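Local structure of aldose-aldose oxidoreductase (Caulobacter crescentus, 5A04) at residues A10-G15 with Y60-F65; R33-V38 with P72-V77; V79-P82 with P88-E91. The protein probably oxidises one aldose sugar, such as glucose, and reduces another, using a bound NADP(H) cofactor. All coordinates share one frame; numbering follows the deposited sequence.

Contact 1 of 3, residues A10-G15 with Y60-F65; sequences AILGLG and YSYETF. With NDP (NADPH dihydro-nicotinamide-adenine-dinucleotide phosphate), chain G.
L12 lays its CD1 methyl over the centre of the F65 ring, 3.7 Å from the centroid and 14° off the ring normal, a CH-pi contact. With CG anti to the backbone N (chi1 -171°), the leucine fork can also serve Y62: its other branch, CD2, packs at 3.8 Å from CE1 of that ring. A branched aliphatic residue suits this place, since each methyl meets a different aromatic side chain. F65 is buried, and its ring also packs on V38 of the neighbouring strand. Beyond L12 the strand 7-12 ends in the glycine-rich turn of a Rossmann fold, where G13 and G15 are consistent with the GxGxxA pattern. At the backbone angles of G13 a CB would be jammed against the carbonyl O of L12, which calls for glycine; its CA lies 3.5 Å from Y62 OH. At G15, the N-cap of helix 16-22, a CB would run into O5B of NADPH. The cofactor's 2'-phosphate sits over this turn. L14 N donates to O3X at 2.8 Å with an N-H...O angle of 157°, while Y62 OH gives O1X a weak hydrogen bond. Within 60-65, S61 OG accepts from T64 N at 3.1 Å, forming an ST motif.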
loop_
_atom_site.group_PDB
_atom_site.type_symbol
_atom_site.label_atom_id
_atom_site.label_comp_id
_atom_site.label_asym_id
_atom_site.label_seq_id
_atom_site.Cartn_x
_atom_site.Cartn_y
_atom_site.Cartn_z
ATOM N N ALA A 10 -31.262 -23.411 1.729
ATOM C CA ALA A 10 -30.680 -24.341 2.676
ATOM C C ALA A 10 -29.295 -23.818 3.049
ATOM O O ALA A 10 -28.471 -23.585 2.173
ATOM C CB ALA A 10 -30.586 -25.764 2.073
ATOM N N ILE A 11 -29.052 -23.596 4.336
ATOM C CA ILE A 11 -27.731 -23.170 4.793
ATOM C C ILE A 11 -26.926 -24.410 5.175
ATOM O O ILE A 11 -27.364 -25.229 5.993
ATOM C CB ILE A 11 -27.825 -22.190 5.987
ATOM C CG1 ILE A 11 -28.682 -20.970 5.613
ATOM C CG2 ILE A 11 -26.429 -21.740 6.427
ATOM C CD1 ILE A 11 -28.178 -20.182 4.405
ATOM N N LEU A 12 -25.758 -24.568 4.552
ATOM C CA LEU A 12 -24.965 -25.774 4.726
ATOM C C LEU A 12 -23.632 -25.419 5.380
ATOM O O LEU A 12 -22.839 -24.668 4.814
ATOM C CB LEU A 12 -24.759 -26.468 3.366
ATOM C CG LEU A 12 -24.126 -27.866 3.373
ATOM C CD1 LEU A 12 -24.521 -28.613 2.087
ATOM C CD2 LEU A 12 -22.613 -27.784 3.472
ATOM N N GLY A 13 -23.401 -25.971 6.570
ATOM C CA GLY A 13 -22.207 -25.681 7.361
ATOM C C GLY A 13 -22.514 -24.620 8.402
ATOM O O GLY A 13 -22.342 -23.429 8.146
ATOM N N LEU A 14 -22.982 -25.045 9.573
ATOM C CA LEU A 14 -23.503 -24.102 10.570
ATOM C C LEU A 14 -22.391 -23.621 11.518
ATOM O O LEU A 14 -22.408 -23.859 12.744
ATOM C CB LEU A 14 -24.668 -24.743 11.337
ATOM C CG LEU A 14 -25.822 -25.250 10.451
ATOM C CD1 LEU A 14 -26.994 -25.789 11.278
ATOM C CD2 LEU A 14 -26.317 -24.168 9.466
ATOM N N GLY A 15 -21.419 -22.929 10.934
ATOM C CA GLY A 15 -20.322 -22.352 11.686
ATOM C C GLY A 15 -20.545 -20.883 11.973
ATOM O O GLY A 15 -21.678 -20.412 11.951
ATOM N N TYR A 60 -30.988 -31.632 7.590
ATOM C CA TYR A 60 -30.196 -32.680 6.945
ATOM C C TYR A 60 -28.818 -32.798 7.581
ATOM O O TYR A 60 -28.232 -31.801 7.983
ATOM C CB TYR A 60 -30.035 -32.392 5.452
ATOM C CG TYR A 60 -31.334 -32.300 4.699
ATOM C CD1 TYR A 60 -32.065 -31.122 4.689
ATOM C CD2 TYR A 60 -31.830 -33.392 3.990
ATOM C CE1 TYR A 60 -33.262 -31.027 4.008
ATOM C CE2 TYR A 60 -33.029 -33.306 3.294
ATOM C CZ TYR A 60 -33.741 -32.118 3.311
ATOM O OH TYR A 60 -34.929 -32.005 2.622
ATOM N N SER A 61 -28.310 -34.025 7.675
ATOM C CA SER A 61 -26.900 -34.237 7.972
ATOM C C SER A 61 -26.122 -34.212 6.655
ATOM O O SER A 61 -26.719 -34.163 5.588
ATOM C CB SER A 61 -26.685 -35.563 8.691
ATOM O OG SER A 61 -26.927 -36.635 7.791
ATOM N N TYR A 62 -24.797 -34.257 6.714
ATOM C CA TYR A 62 -24.041 -34.389 5.469
ATOM C C TYR A 62 -24.291 -35.766 4.839
ATOM O O TYR A 62 -24.158 -35.931 3.626
ATOM C CB TYR A 62 -22.543 -34.173 5.701
ATOM C CG TYR A 62 -22.192 -32.787 6.200
ATOM C CD1 TYR A 62 -22.908 -31.677 5.786
ATOM C CD2 TYR A 62 -21.156 -32.605 7.103
ATOM C CE1 TYR A 62 -22.594 -30.414 6.248
ATOM C CE2 TYR A 62 -20.831 -31.341 7.575
ATOM C CZ TYR A 62 -21.562 -30.254 7.145
ATOM O OH TYR A 62 -21.242 -28.998 7.610
ATOM N N GLU A 63 -24.669 -36.749 5.652
ATOM C CA GLU A 63 -24.964 -38.084 5.135
ATOM C C GLU A 63 -26.295 -38.130 4.389
ATOM O O GLU A 63 -26.455 -38.898 3.441
ATOM C CB GLU A 63 -24.967 -39.106 6.273
ATOM C CG GLU A 63 -23.625 -39.238 6.976
ATOM C CD GLU A 63 -23.673 -40.200 8.142
ATOM O OE1 GLU A 63 -24.755 -40.345 8.749
ATOM O OE2 GLU A 63 -22.627 -40.808 8.452
ATOM N N THR A 64 -27.259 -37.306 4.809
ATOM C CA THR A 64 -28.574 -37.343 4.172
ATOM C C THR A 64 -28.801 -36.181 3.204
ATOM O O THR A 64 -29.873 -36.080 2.619
ATOM C CB THR A 64 -29.740 -37.343 5.213
ATOM O OG1 THR A 64 -29.739 -36.118 5.959
ATOM C CG2 THR A 64 -29.627 -38.527 6.173
ATOM N N PHE A 65 -27.795 -35.321 3.033
ATOM C CA PHE A 65 -27.946 -34.093 2.241
ATOM C C PHE A 65 -28.480 -34.329 0.824
ATOM O O PHE A 65 -29.276 -33.549 0.332
ATOM C CB PHE A 65 -26.595 -33.343 2.183
ATOM C CG PHE A 65 -26.570 -32.180 1.213
ATOM C CD1 PHE A 65 -27.472 -31.130 1.322
ATOM C CD2 PHE A 65 -25.625 -32.132 0.200
ATOM C CE1 PHE A 65 -27.436 -30.061 0.433
ATOM C CE2 PHE A 65 -25.586 -31.070 -0.698
ATOM C CZ PHE A 65 -26.504 -30.035 -0.586
HETATM P PA NDP G . -16.317 -22.029 10.928
HETATM O O1A NDP G . -15.186 -22.935 11.272
HETATM O O2A NDP G . -16.766 -21.012 11.940
HETATM O O5B NDP G . -17.635 -22.904 10.479
HETATM C C5B NDP G . -17.246 -23.868 9.541
HETATM C C4B NDP G . -18.374 -24.909 9.550
HETATM O O4B NDP G . -18.264 -25.789 8.430
HETATM C C3B NDP G . -18.269 -25.781 10.824
HETATM O O3B NDP G . -18.930 -25.193 11.898
HETATM C C2B NDP G . -19.073 -27.012 10.389
HETATM O O2B NDP G . -20.362 -26.821 10.461
HETATM C C1B NDP G . -18.734 -27.058 8.838
HETATM N N9A NDP G . -17.741 -28.085 8.513
HETATM C C8A NDP G . -17.913 -29.175 7.666
HETATM N N7A NDP G . -16.821 -29.960 7.589
HETATM C C5A NDP G . -15.891 -29.346 8.433
HETATM C C6A NDP G . -14.566 -29.674 8.775
HETATM N N6A NDP G . -13.967 -30.792 8.239
HETATM N N1A NDP G . -13.839 -28.903 9.641
HETATM C C2A NDP G . -14.508 -27.796 10.137
HETATM N N3A NDP G . -15.750 -27.357 9.900
HETATM C C4A NDP G . -16.444 -28.169 9.028
HETATM O O3 NDP G . -15.715 -21.281 9.574
HETATM P PN NDP G . -16.411 -19.870 9.153
HETATM O O1N NDP G . -17.884 -19.926 9.133
HETATM O O2N NDP G . -15.607 -18.665 9.588
HETATM O O5D NDP G . -15.968 -19.873 7.452
HETATM C C5D NDP G . -16.631 -20.859 6.709
HETATM C C4D NDP G . -16.605 -20.400 5.224
HETATM O O4D NDP G . -17.181 -19.060 5.146
HETATM C C3D NDP G . -15.134 -20.262 4.681
HETATM O O3D NDP G . -15.097 -20.608 3.284
HETATM C C2D NDP G . -14.838 -18.777 4.833
HETATM O O2D NDP G . -13.943 -18.303 3.842
HETATM C C1D NDP G . -16.259 -18.175 4.552
HETATM N N1N NDP G . -16.415 -16.895 5.246
HETATM C C2N NDP G . -16.829 -15.773 4.546
HETATM C C3N NDP G . -16.994 -14.593 5.214
HETATM C C7N NDP G . -17.426 -13.405 4.479
HETATM O O7N NDP G . -17.432 -12.274 4.998
HETATM N N7N NDP G . -17.852 -13.544 3.162
HETATM C C4N NDP G . -16.746 -14.460 6.677
HETATM C C5N NDP G . -16.271 -15.694 7.318
HETATM C C6N NDP G . -16.133 -16.826 6.629
HETATM P P2B NDP G . -21.339 -28.119 11.036
HETATM O O1X NDP G . -20.893 -29.229 10.112
HETATM O O2X NDP G . -20.847 -28.184 12.450
HETATM O O3X NDP G . -22.752 -27.581 10.820
#

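Contact 2 of 3, residues R33-V38 with P72-V77; sequences RLAALV and PDVDIV
V74 holds CG1 anti to its backbone N (chi1 176°), which leaves CG2 beside that N and directed at the strand 32-38. There CG2 meets the CB of A36 at 3.6 Å. The setting is the parallel sheet of the Rossmann fold, in which strand 7-12 runs between 32-38 and 76-79 and forms backbone hydrogen bonds with both. The segment 72-77 therefore reaches 33-38 across the intervening strand, through the loop leading into strand 76-79. Alanines suit this approach: at A35 and A36 a single methyl lets the loop backbone come close, and the CA atoms of A35 and V74 are 6.1 Å apart. The methyl of A35 lies 3.4 Å from the carbonyl O of D73, and V74, branched at CB, supplies the apolar partner for the buried A36. Further along the strand, V38 turns to other neighbours, Y62 and F65 of contact 1.

Toward the exposed end the contact becomes polar. The carboxylate of D73 takes H58 NE2 as a hydrogen-bond partner through OD2, and R33 NH1 stays 5.6 Å from that oxygen, so any attraction between the two charges acts at a distance. R33 reaches the loop through a water instead: the water lies at the edge of the guanidinium, in its plane, accepting from NH1 at 3.0 Å and donating to D73 O at 2.8 Å.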
loop_
_atom_site.group_PDB
_atom_site.type_symbol
_atom_site.label_atom_id
_atom_site.label_comp_id
_atom_site.label_asym_id
_atom_site.label_seq_id
_atom_site.Cartn_x
_atom_site.Cartn_y
_atom_site.Cartn_z
ATOM N N ARG A 33 -35.935 -16.701 1.756
ATOM C CA ARG A 33 -36.306 -17.169 3.086
ATOM C C ARG A 33 -35.456 -18.363 3.475
ATOM O O ARG A 33 -34.981 -19.116 2.623
ATOM C CB ARG A 33 -37.796 -17.533 3.149
ATOM C CG ARG A 33 -38.191 -18.711 2.248
ATOM C CD ARG A 33 -39.676 -19.056 2.397
ATOM N NE ARG A 33 -40.007 -19.392 3.778
ATOM C CZ ARG A 33 -39.919 -20.613 4.299
ATOM N NH1 ARG A 33 -39.510 -21.633 3.552
ATOM N NH2 ARG A 33 -40.242 -20.818 5.572
ATOM N N LEU A 34 -35.255 -18.523 4.773
ATOM C CA LEU A 34 -34.543 -19.672 5.292
ATOM C C LEU A 34 -35.480 -20.886 5.291
ATOM O O LEU A 34 -36.529 -20.860 5.933
ATOM C CB LEU A 34 -34.028 -19.359 6.699
ATOM C CG LEU A 34 -33.276 -20.495 7.381
ATOM C CD1 LEU A 34 -32.069 -20.877 6.534
ATOM C CD2 LEU A 34 -32.864 -20.074 8.785
ATOM N N ALA A 35 -35.108 -21.940 4.569
ATOM C CA ALA A 35 -36.005 -23.080 4.371
ATOM C C ALA A 35 -35.471 -24.384 4.956
ATOM O O ALA A 35 -36.247 -25.279 5.305
ATOM C CB ALA A 35 -36.299 -23.259 2.881
ATOM N N ALA A 36 -34.152 -24.508 5.058
ATOM C CA ALA A 36 -33.568 -25.772 5.507
ATOM C C ALA A 36 -32.178 -25.578 6.099
ATOM O O ALA A 36 -31.519 -24.562 5.857
ATOM C CB ALA A 36 -33.520 -26.776 4.349
ATOM N N LEU A 37 -31.746 -26.566 6.883
ATOM C CA LEU A 37 -30.436 -26.564 7.511
ATOM C C LEU A 37 -29.697 -27.857 7.179
ATOM O O LEU A 37 -30.292 -28.943 7.187
ATOM C CB LEU A 37 -30.558 -26.422 9.031
ATOM C CG LEU A 37 -31.263 -25.146 9.496
ATOM C CD1 LEU A 37 -31.568 -25.269 10.981
ATOM C CD2 LEU A 37 -30.404 -23.933 9.219
ATOM N N VAL A 38 -28.407 -27.732 6.884
ATOM C CA VAL A 38 -27.560 -28.895 6.624
ATOM C C VAL A 38 -26.316 -28.801 7.490
ATOM O O VAL A 38 -25.586 -27.815 7.419
ATOM C CB VAL A 38 -27.155 -28.986 5.146
ATOM C CG1 VAL A 38 -26.451 -30.321 4.881
ATOM C CG2 VAL A 38 -28.360 -28.831 4.252
ATOM N N PRO A 72 -39.045 -29.527 -2.288
ATOM C CA PRO A 72 -39.371 -28.419 -3.187
ATOM C C PRO A 72 -39.311 -27.049 -2.505
ATOM O O PRO A 72 -39.362 -26.040 -3.203
ATOM C CB PRO A 72 -40.799 -28.746 -3.625
ATOM C CG PRO A 72 -41.373 -29.481 -2.459
ATOM C CD PRO A 72 -40.240 -30.295 -1.890
ATOM N N ASP A 73 -39.202 -27.015 -1.179
ATOM C CA ASP A 73 -39.078 -25.746 -0.463
ATOM C C ASP A 73 -37.664 -25.191 -0.561
ATOM O O ASP A 73 -37.425 -24.041 -0.188
ATOM C CB ASP A 73 -39.447 -25.896 1.013
ATOM C CG ASP A 73 -40.914 -26.230 1.218
ATOM O OD1 ASP A 73 -41.724 -25.881 0.335
ATOM O OD2 ASP A 73 -41.243 -26.847 2.250
ATOM N N VAL A 74 -36.729 -26.013 -1.037
ATOM C CA VAL A 74 -35.341 -25.571 -1.164
ATOM C C VAL A 74 -35.013 -25.275 -2.621
ATOM O O VAL A 74 -35.063 -26.167 -3.476
ATOM C CB VAL A 74 -34.360 -26.611 -0.610
ATOM C CG1 VAL A 74 -32.903 -26.163 -0.857
ATOM C CG2 VAL A 74 -34.624 -26.838 0.875
ATOM N N ASP A 75 -34.708 -24.011 -2.900
ATOM C CA ASP A 75 -34.287 -23.594 -4.233
ATOM C C ASP A 75 -32.772 -23.438 -4.340
ATOM O O ASP A 75 -32.188 -23.678 -5.394
ATOM C CB ASP A 75 -34.956 -22.275 -4.607
ATOM C CG ASP A 75 -36.461 -22.386 -4.630
ATOM O OD1 ASP A 75 -36.991 -22.971 -5.603
ATOM O OD2 ASP A 75 -37.106 -21.905 -3.675
ATOM N N ILE A 76 -32.156 -23.025 -3.240
ATOM C CA ILE A 76 -30.744 -22.636 -3.212
ATOM C C ILE A 76 -30.049 -23.297 -2.042
ATOM O O ILE A 76 -30.603 -23.354 -0.949
ATOM C CB ILE A 76 -30.569 -21.095 -3.069
ATOM C CG1 ILE A 76 -31.220 -20.359 -4.240
ATOM C CG2 ILE A 76 -29.092 -20.732 -2.942
ATOM C CD1 ILE A 76 -31.568 -18.891 -3.923
ATOM N N VAL A 77 -28.836 -23.796 -2.265
ATOM C CA VAL A 77 -27.977 -24.235 -1.173
ATOM C C VAL A 77 -26.829 -23.234 -1.020
ATOM O O VAL A 77 -26.154 -22.898 -2.004
ATOM C CB VAL A 77 -27.402 -25.642 -1.421
ATOM C CG1 VAL A 77 -26.433 -26.024 -0.309
ATOM C CG2 VAL A 77 -28.526 -26.679 -1.559
HETATM O O HOH W 1 -39.225 -22.032 0.643
#

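Contact 3 of 3, residues V79-P82 with P88-E91; sequences VITP and PFTE. With NDP (NADPH dihydro-nicotinamide-adenine-dinucleotide phosphate), chain G.
V79 meets F89 through both of its methyls, CG1 and CG2 each lying 4.0 Å from the phenylalanine CB, so the fork of the valine straddles the base of the aromatic side chain. The two side chains run at about a right angle to each other. CG2 also comes within 4.1 Å of T90 OG1, a hydroxyl whose hydrogen-bond partner is the carbonyl O of H86, one turn back in the helix. That bond satisfies the hydroxyl in its buried place beside the valine methyl.

Two residues on, T81 points its CG2 obliquely at the F89 ring, 4.1 Å from CD2. Its chi1 of 64° sets OG1 between the backbone N and the carbonyl carbon, and OG1 donates to P82 O at 3.1 Å, the donor tilted 28° from the carbonyl plane. Threonine thus suits this loop twice: its methyl packs toward the helix while its hydroxyl bonds the carbonyl of the next residue.

Farther out, the F89 ring meets that of Y62, the planes at about 50°, and also touches L12, which ties the helix to strand 7-12 of the sheet. The other side of 79-82 faces NADPH. The P82 ring packs beside the adenosine, its CD 3.3 Å from O4B and its CG 3.6 Å from N3A, and I80 CG2 lies 3.6 Å from O4D of the nicotinamide ribose. T81 O, which accepts from H86 NE2, is also 3.0 Å from O3D of the same ribose. Strand 76-79 giving way to a cofactor-lining loop and then to helix 86-95, with apolar residues joining strand end and helix, is the beta-alpha arrangement of a dinucleotide-binding Rossmann fold.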
loop_
_atom_site.group_PDB
_atom_site.type_symbol
_atom_site.label_atom_id
_atom_site.label_comp_id
_atom_site.label_asym_id
_atom_site.label_seq_id
_atom_site.Cartn_x
_atom_site.Cartn_y
_atom_site.Cartn_z
ATOM N N VAL A 79 -23.352 -22.831 0.570
ATOM C CA VAL A 79 -22.246 -23.591 1.132
ATOM C C VAL A 79 -21.283 -22.694 1.912
ATOM O O VAL A 79 -20.638 -21.814 1.333
ATOM C CB VAL A 79 -21.476 -24.317 0.014
ATOM C CG1 VAL A 79 -20.279 -25.069 0.600
ATOM C CG2 VAL A 79 -22.419 -25.266 -0.742
ATOM N N ILE A 80 -21.199 -22.927 3.225
ATOM C CA ILE A 80 -20.430 -22.075 4.129
ATOM C C ILE A 80 -19.519 -22.961 4.992
ATOM O O ILE A 80 -19.503 -22.897 6.229
ATOM C CB ILE A 80 -21.372 -21.185 5.007
ATOM C CG1 ILE A 80 -22.513 -20.622 4.144
ATOM C CG2 ILE A 80 -20.592 -20.048 5.657
ATOM C CD1 ILE A 80 -23.434 -19.581 4.853
ATOM N N THR A 81 -18.727 -23.773 4.301
ATOM C CA THR A 81 -17.817 -24.732 4.924
ATOM C C THR A 81 -16.362 -24.298 4.756
ATOM O O THR A 81 -16.099 -23.342 4.046
ATOM C CB THR A 81 -17.983 -26.103 4.269
ATOM O OG1 THR A 81 -17.587 -25.983 2.896
ATOM C CG2 THR A 81 -19.447 -26.548 4.338
ATOM N N PRO A 82 -15.406 -25.019 5.387
ATOM C CA PRO A 82 -14.002 -24.790 5.009
ATOM C C PRO A 82 -13.799 -24.886 3.497
ATOM O O PRO A 82 -14.567 -25.562 2.797
ATOM C CB PRO A 82 -13.258 -25.903 5.751
ATOM C CG PRO A 82 -14.105 -26.110 6.989
ATOM C CD PRO A 82 -15.519 -25.959 6.521
ATOM N N PRO A 88 -16.980 -30.221 -3.303
ATOM C CA PRO A 88 -17.892 -31.371 -3.275
ATOM C C PRO A 88 -19.321 -31.014 -2.858
ATOM O O PRO A 88 -20.255 -31.581 -3.406
ATOM C CB PRO A 88 -17.243 -32.325 -2.258
ATOM C CG PRO A 88 -16.264 -31.487 -1.485
ATOM C CD PRO A 88 -15.804 -30.434 -2.443
ATOM N N PHE A 89 -19.511 -30.069 -1.946
ATOM C CA PHE A 89 -20.884 -29.743 -1.581
ATOM C C PHE A 89 -21.599 -28.958 -2.677
ATOM O O PHE A 89 -22.804 -29.103 -2.856
ATOM C CB PHE A 89 -20.929 -28.971 -0.254
ATOM C CG PHE A 89 -20.749 -29.845 0.949
ATOM C CD1 PHE A 89 -21.697 -30.810 1.265
ATOM C CD2 PHE A 89 -19.640 -29.705 1.761
ATOM C CE1 PHE A 89 -21.550 -31.621 2.381
ATOM C CE2 PHE A 89 -19.474 -30.523 2.884
ATOM C CZ PHE A 89 -20.438 -31.475 3.195
ATOM N N THR A 90 -20.864 -28.140 -3.430
ATOM C CA THR A 90 -21.452 -27.441 -4.565
ATOM C C THR A 90 -21.912 -28.442 -5.623
ATOM O O THR A 90 -23.022 -28.337 -6.137
ATOM C CB THR A 90 -20.455 -26.435 -5.174
ATOM O OG1 THR A 90 -20.265 -25.363 -4.229
ATOM C CG2 THR A 90 -20.977 -25.864 -6.470
ATOM N N GLU A 91 -21.066 -29.422 -5.930
ATOM C CA GLU A 91 -21.423 -30.432 -6.925
ATOM C C GLU A 91 -22.641 -31.250 -6.494
ATOM O O GLU A 91 -23.544 -31.500 -7.294
ATOM C CB GLU A 91 -20.227 -31.354 -7.187
ATOM C CG GLU A 91 -19.094 -30.640 -7.895
ATOM C CD GLU A 91 -17.798 -31.455 -7.927
ATOM O OE1 GLU A 91 -17.580 -32.323 -7.047
ATOM O OE2 GLU A 91 -16.979 -31.199 -8.814
HETATM P PA NDP G . -16.317 -22.029 10.928
HETATM O O1A NDP G . -15.186 -22.935 11.272
HETATM O O2A NDP G . -16.766 -21.012 11.940
HETATM O O5B NDP G . -17.635 -22.904 10.479
HETATM C C5B NDP G . -17.246 -23.868 9.541
HETATM C C4B NDP G . -18.374 -24.909 9.550
HETATM O O4B NDP G . -18.264 -25.789 8.430
HETATM C C3B NDP G . -18.269 -25.781 10.824
HETATM O O3B NDP G . -18.930 -25.193 11.898
HETATM C C2B NDP G . -19.073 -27.012 10.389
HETATM O O2B NDP G . -20.362 -26.821 10.461
HETATM C C1B NDP G . -18.734 -27.058 8.838
HETATM N N9A NDP G . -17.741 -28.085 8.513
HETATM C C8A NDP G . -17.913 -29.175 7.666
HETATM N N7A NDP G . -16.821 -29.960 7.589
HETATM C C5A NDP G . -15.891 -29.346 8.433
HETATM C C6A NDP G . -14.566 -29.674 8.775
HETATM N N6A NDP G . -13.967 -30.792 8.239
HETATM N N1A NDP G . -13.839 -28.903 9.641
HETATM C C2A NDP G . -14.508 -27.796 10.137
HETATM N N3A NDP G . -15.750 -27.357 9.900
HETATM C C4A NDP G . -16.444 -28.169 9.028
HETATM O O3 NDP G . -15.715 -21.281 9.574
HETATM P PN NDP G . -16.411 -19.870 9.153
HETATM O O1N NDP G . -17.884 -19.926 9.133
HETATM O O2N NDP G . -15.607 -18.665 9.588
HETATM O O5D NDP G . -15.968 -19.873 7.452
HETATM C C5D NDP G . -16.631 -20.859 6.709
HETATM C C4D NDP G . -16.605 -20.400 5.224
HETATM O O4D NDP G . -17.181 -19.060 5.146
HETATM C C3D NDP G . -15.134 -20.262 4.681
HETATM O O3D NDP G . -15.097 -20.608 3.284
HETATM C C2D NDP G . -14.838 -18.777 4.833
HETATM O O2D NDP G . -13.943 -18.303 3.842
HETATM C C1D NDP G . -16.259 -18.175 4.552
HETATM N N1N NDP G . -16.415 -16.895 5.246
HETATM C C2N NDP G . -16.829 -15.773 4.546
HETATM C C3N NDP G . -16.994 -14.593 5.214
HETATM C C7N NDP G . -17.426 -13.405 4.479
HETATM O O7N NDP G . -17.432 -12.274 4.998
HETATM N N7N NDP G . -17.852 -13.544 3.162
HETATM C C4N NDP G . -16.746 -14.460 6.677
HETATM C C5N NDP G . -16.271 -15.694 7.318
HETATM C C6N NDP G . -16.133 -16.826 6.629
HETATM P P2B NDP G . -21.339 -28.119 11.036
HETATM O O1X NDP G . -20.893 -29.229 10.112
HETATM O O2X NDP G . -20.847 -28.184 12.450
HETATM O O3X NDP G . -22.752 -27.581 10.820
#

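In the fold
All three contacts belong to the Rossmann domain, grouped about strand 7-12. Contacts 1 and 2, with centres 11 Å apart, share its sheet: A10 N lies 2.8 Å from I76 O, and Y60 N 2.8 Å from L37 O, both probable hydrogen bonds. Contacts 1 and 3 are closer, their centres 9 Å apart, and L12, just before the glycine-rich turn, links them through a probable hydrogen bond from I80 N to L12 O, 2.9 Å. Both touch NADPH: 10-15 and 60-65 mainly at the 2'-phosphate, 79-82 along the riboses and adenine. Contact 2 adjoins contact 3 in sequence but is set back, the side chain of A36 being about 13 Å from the cofactor. Bound glucose lies about 12 Å from the T81 side chain.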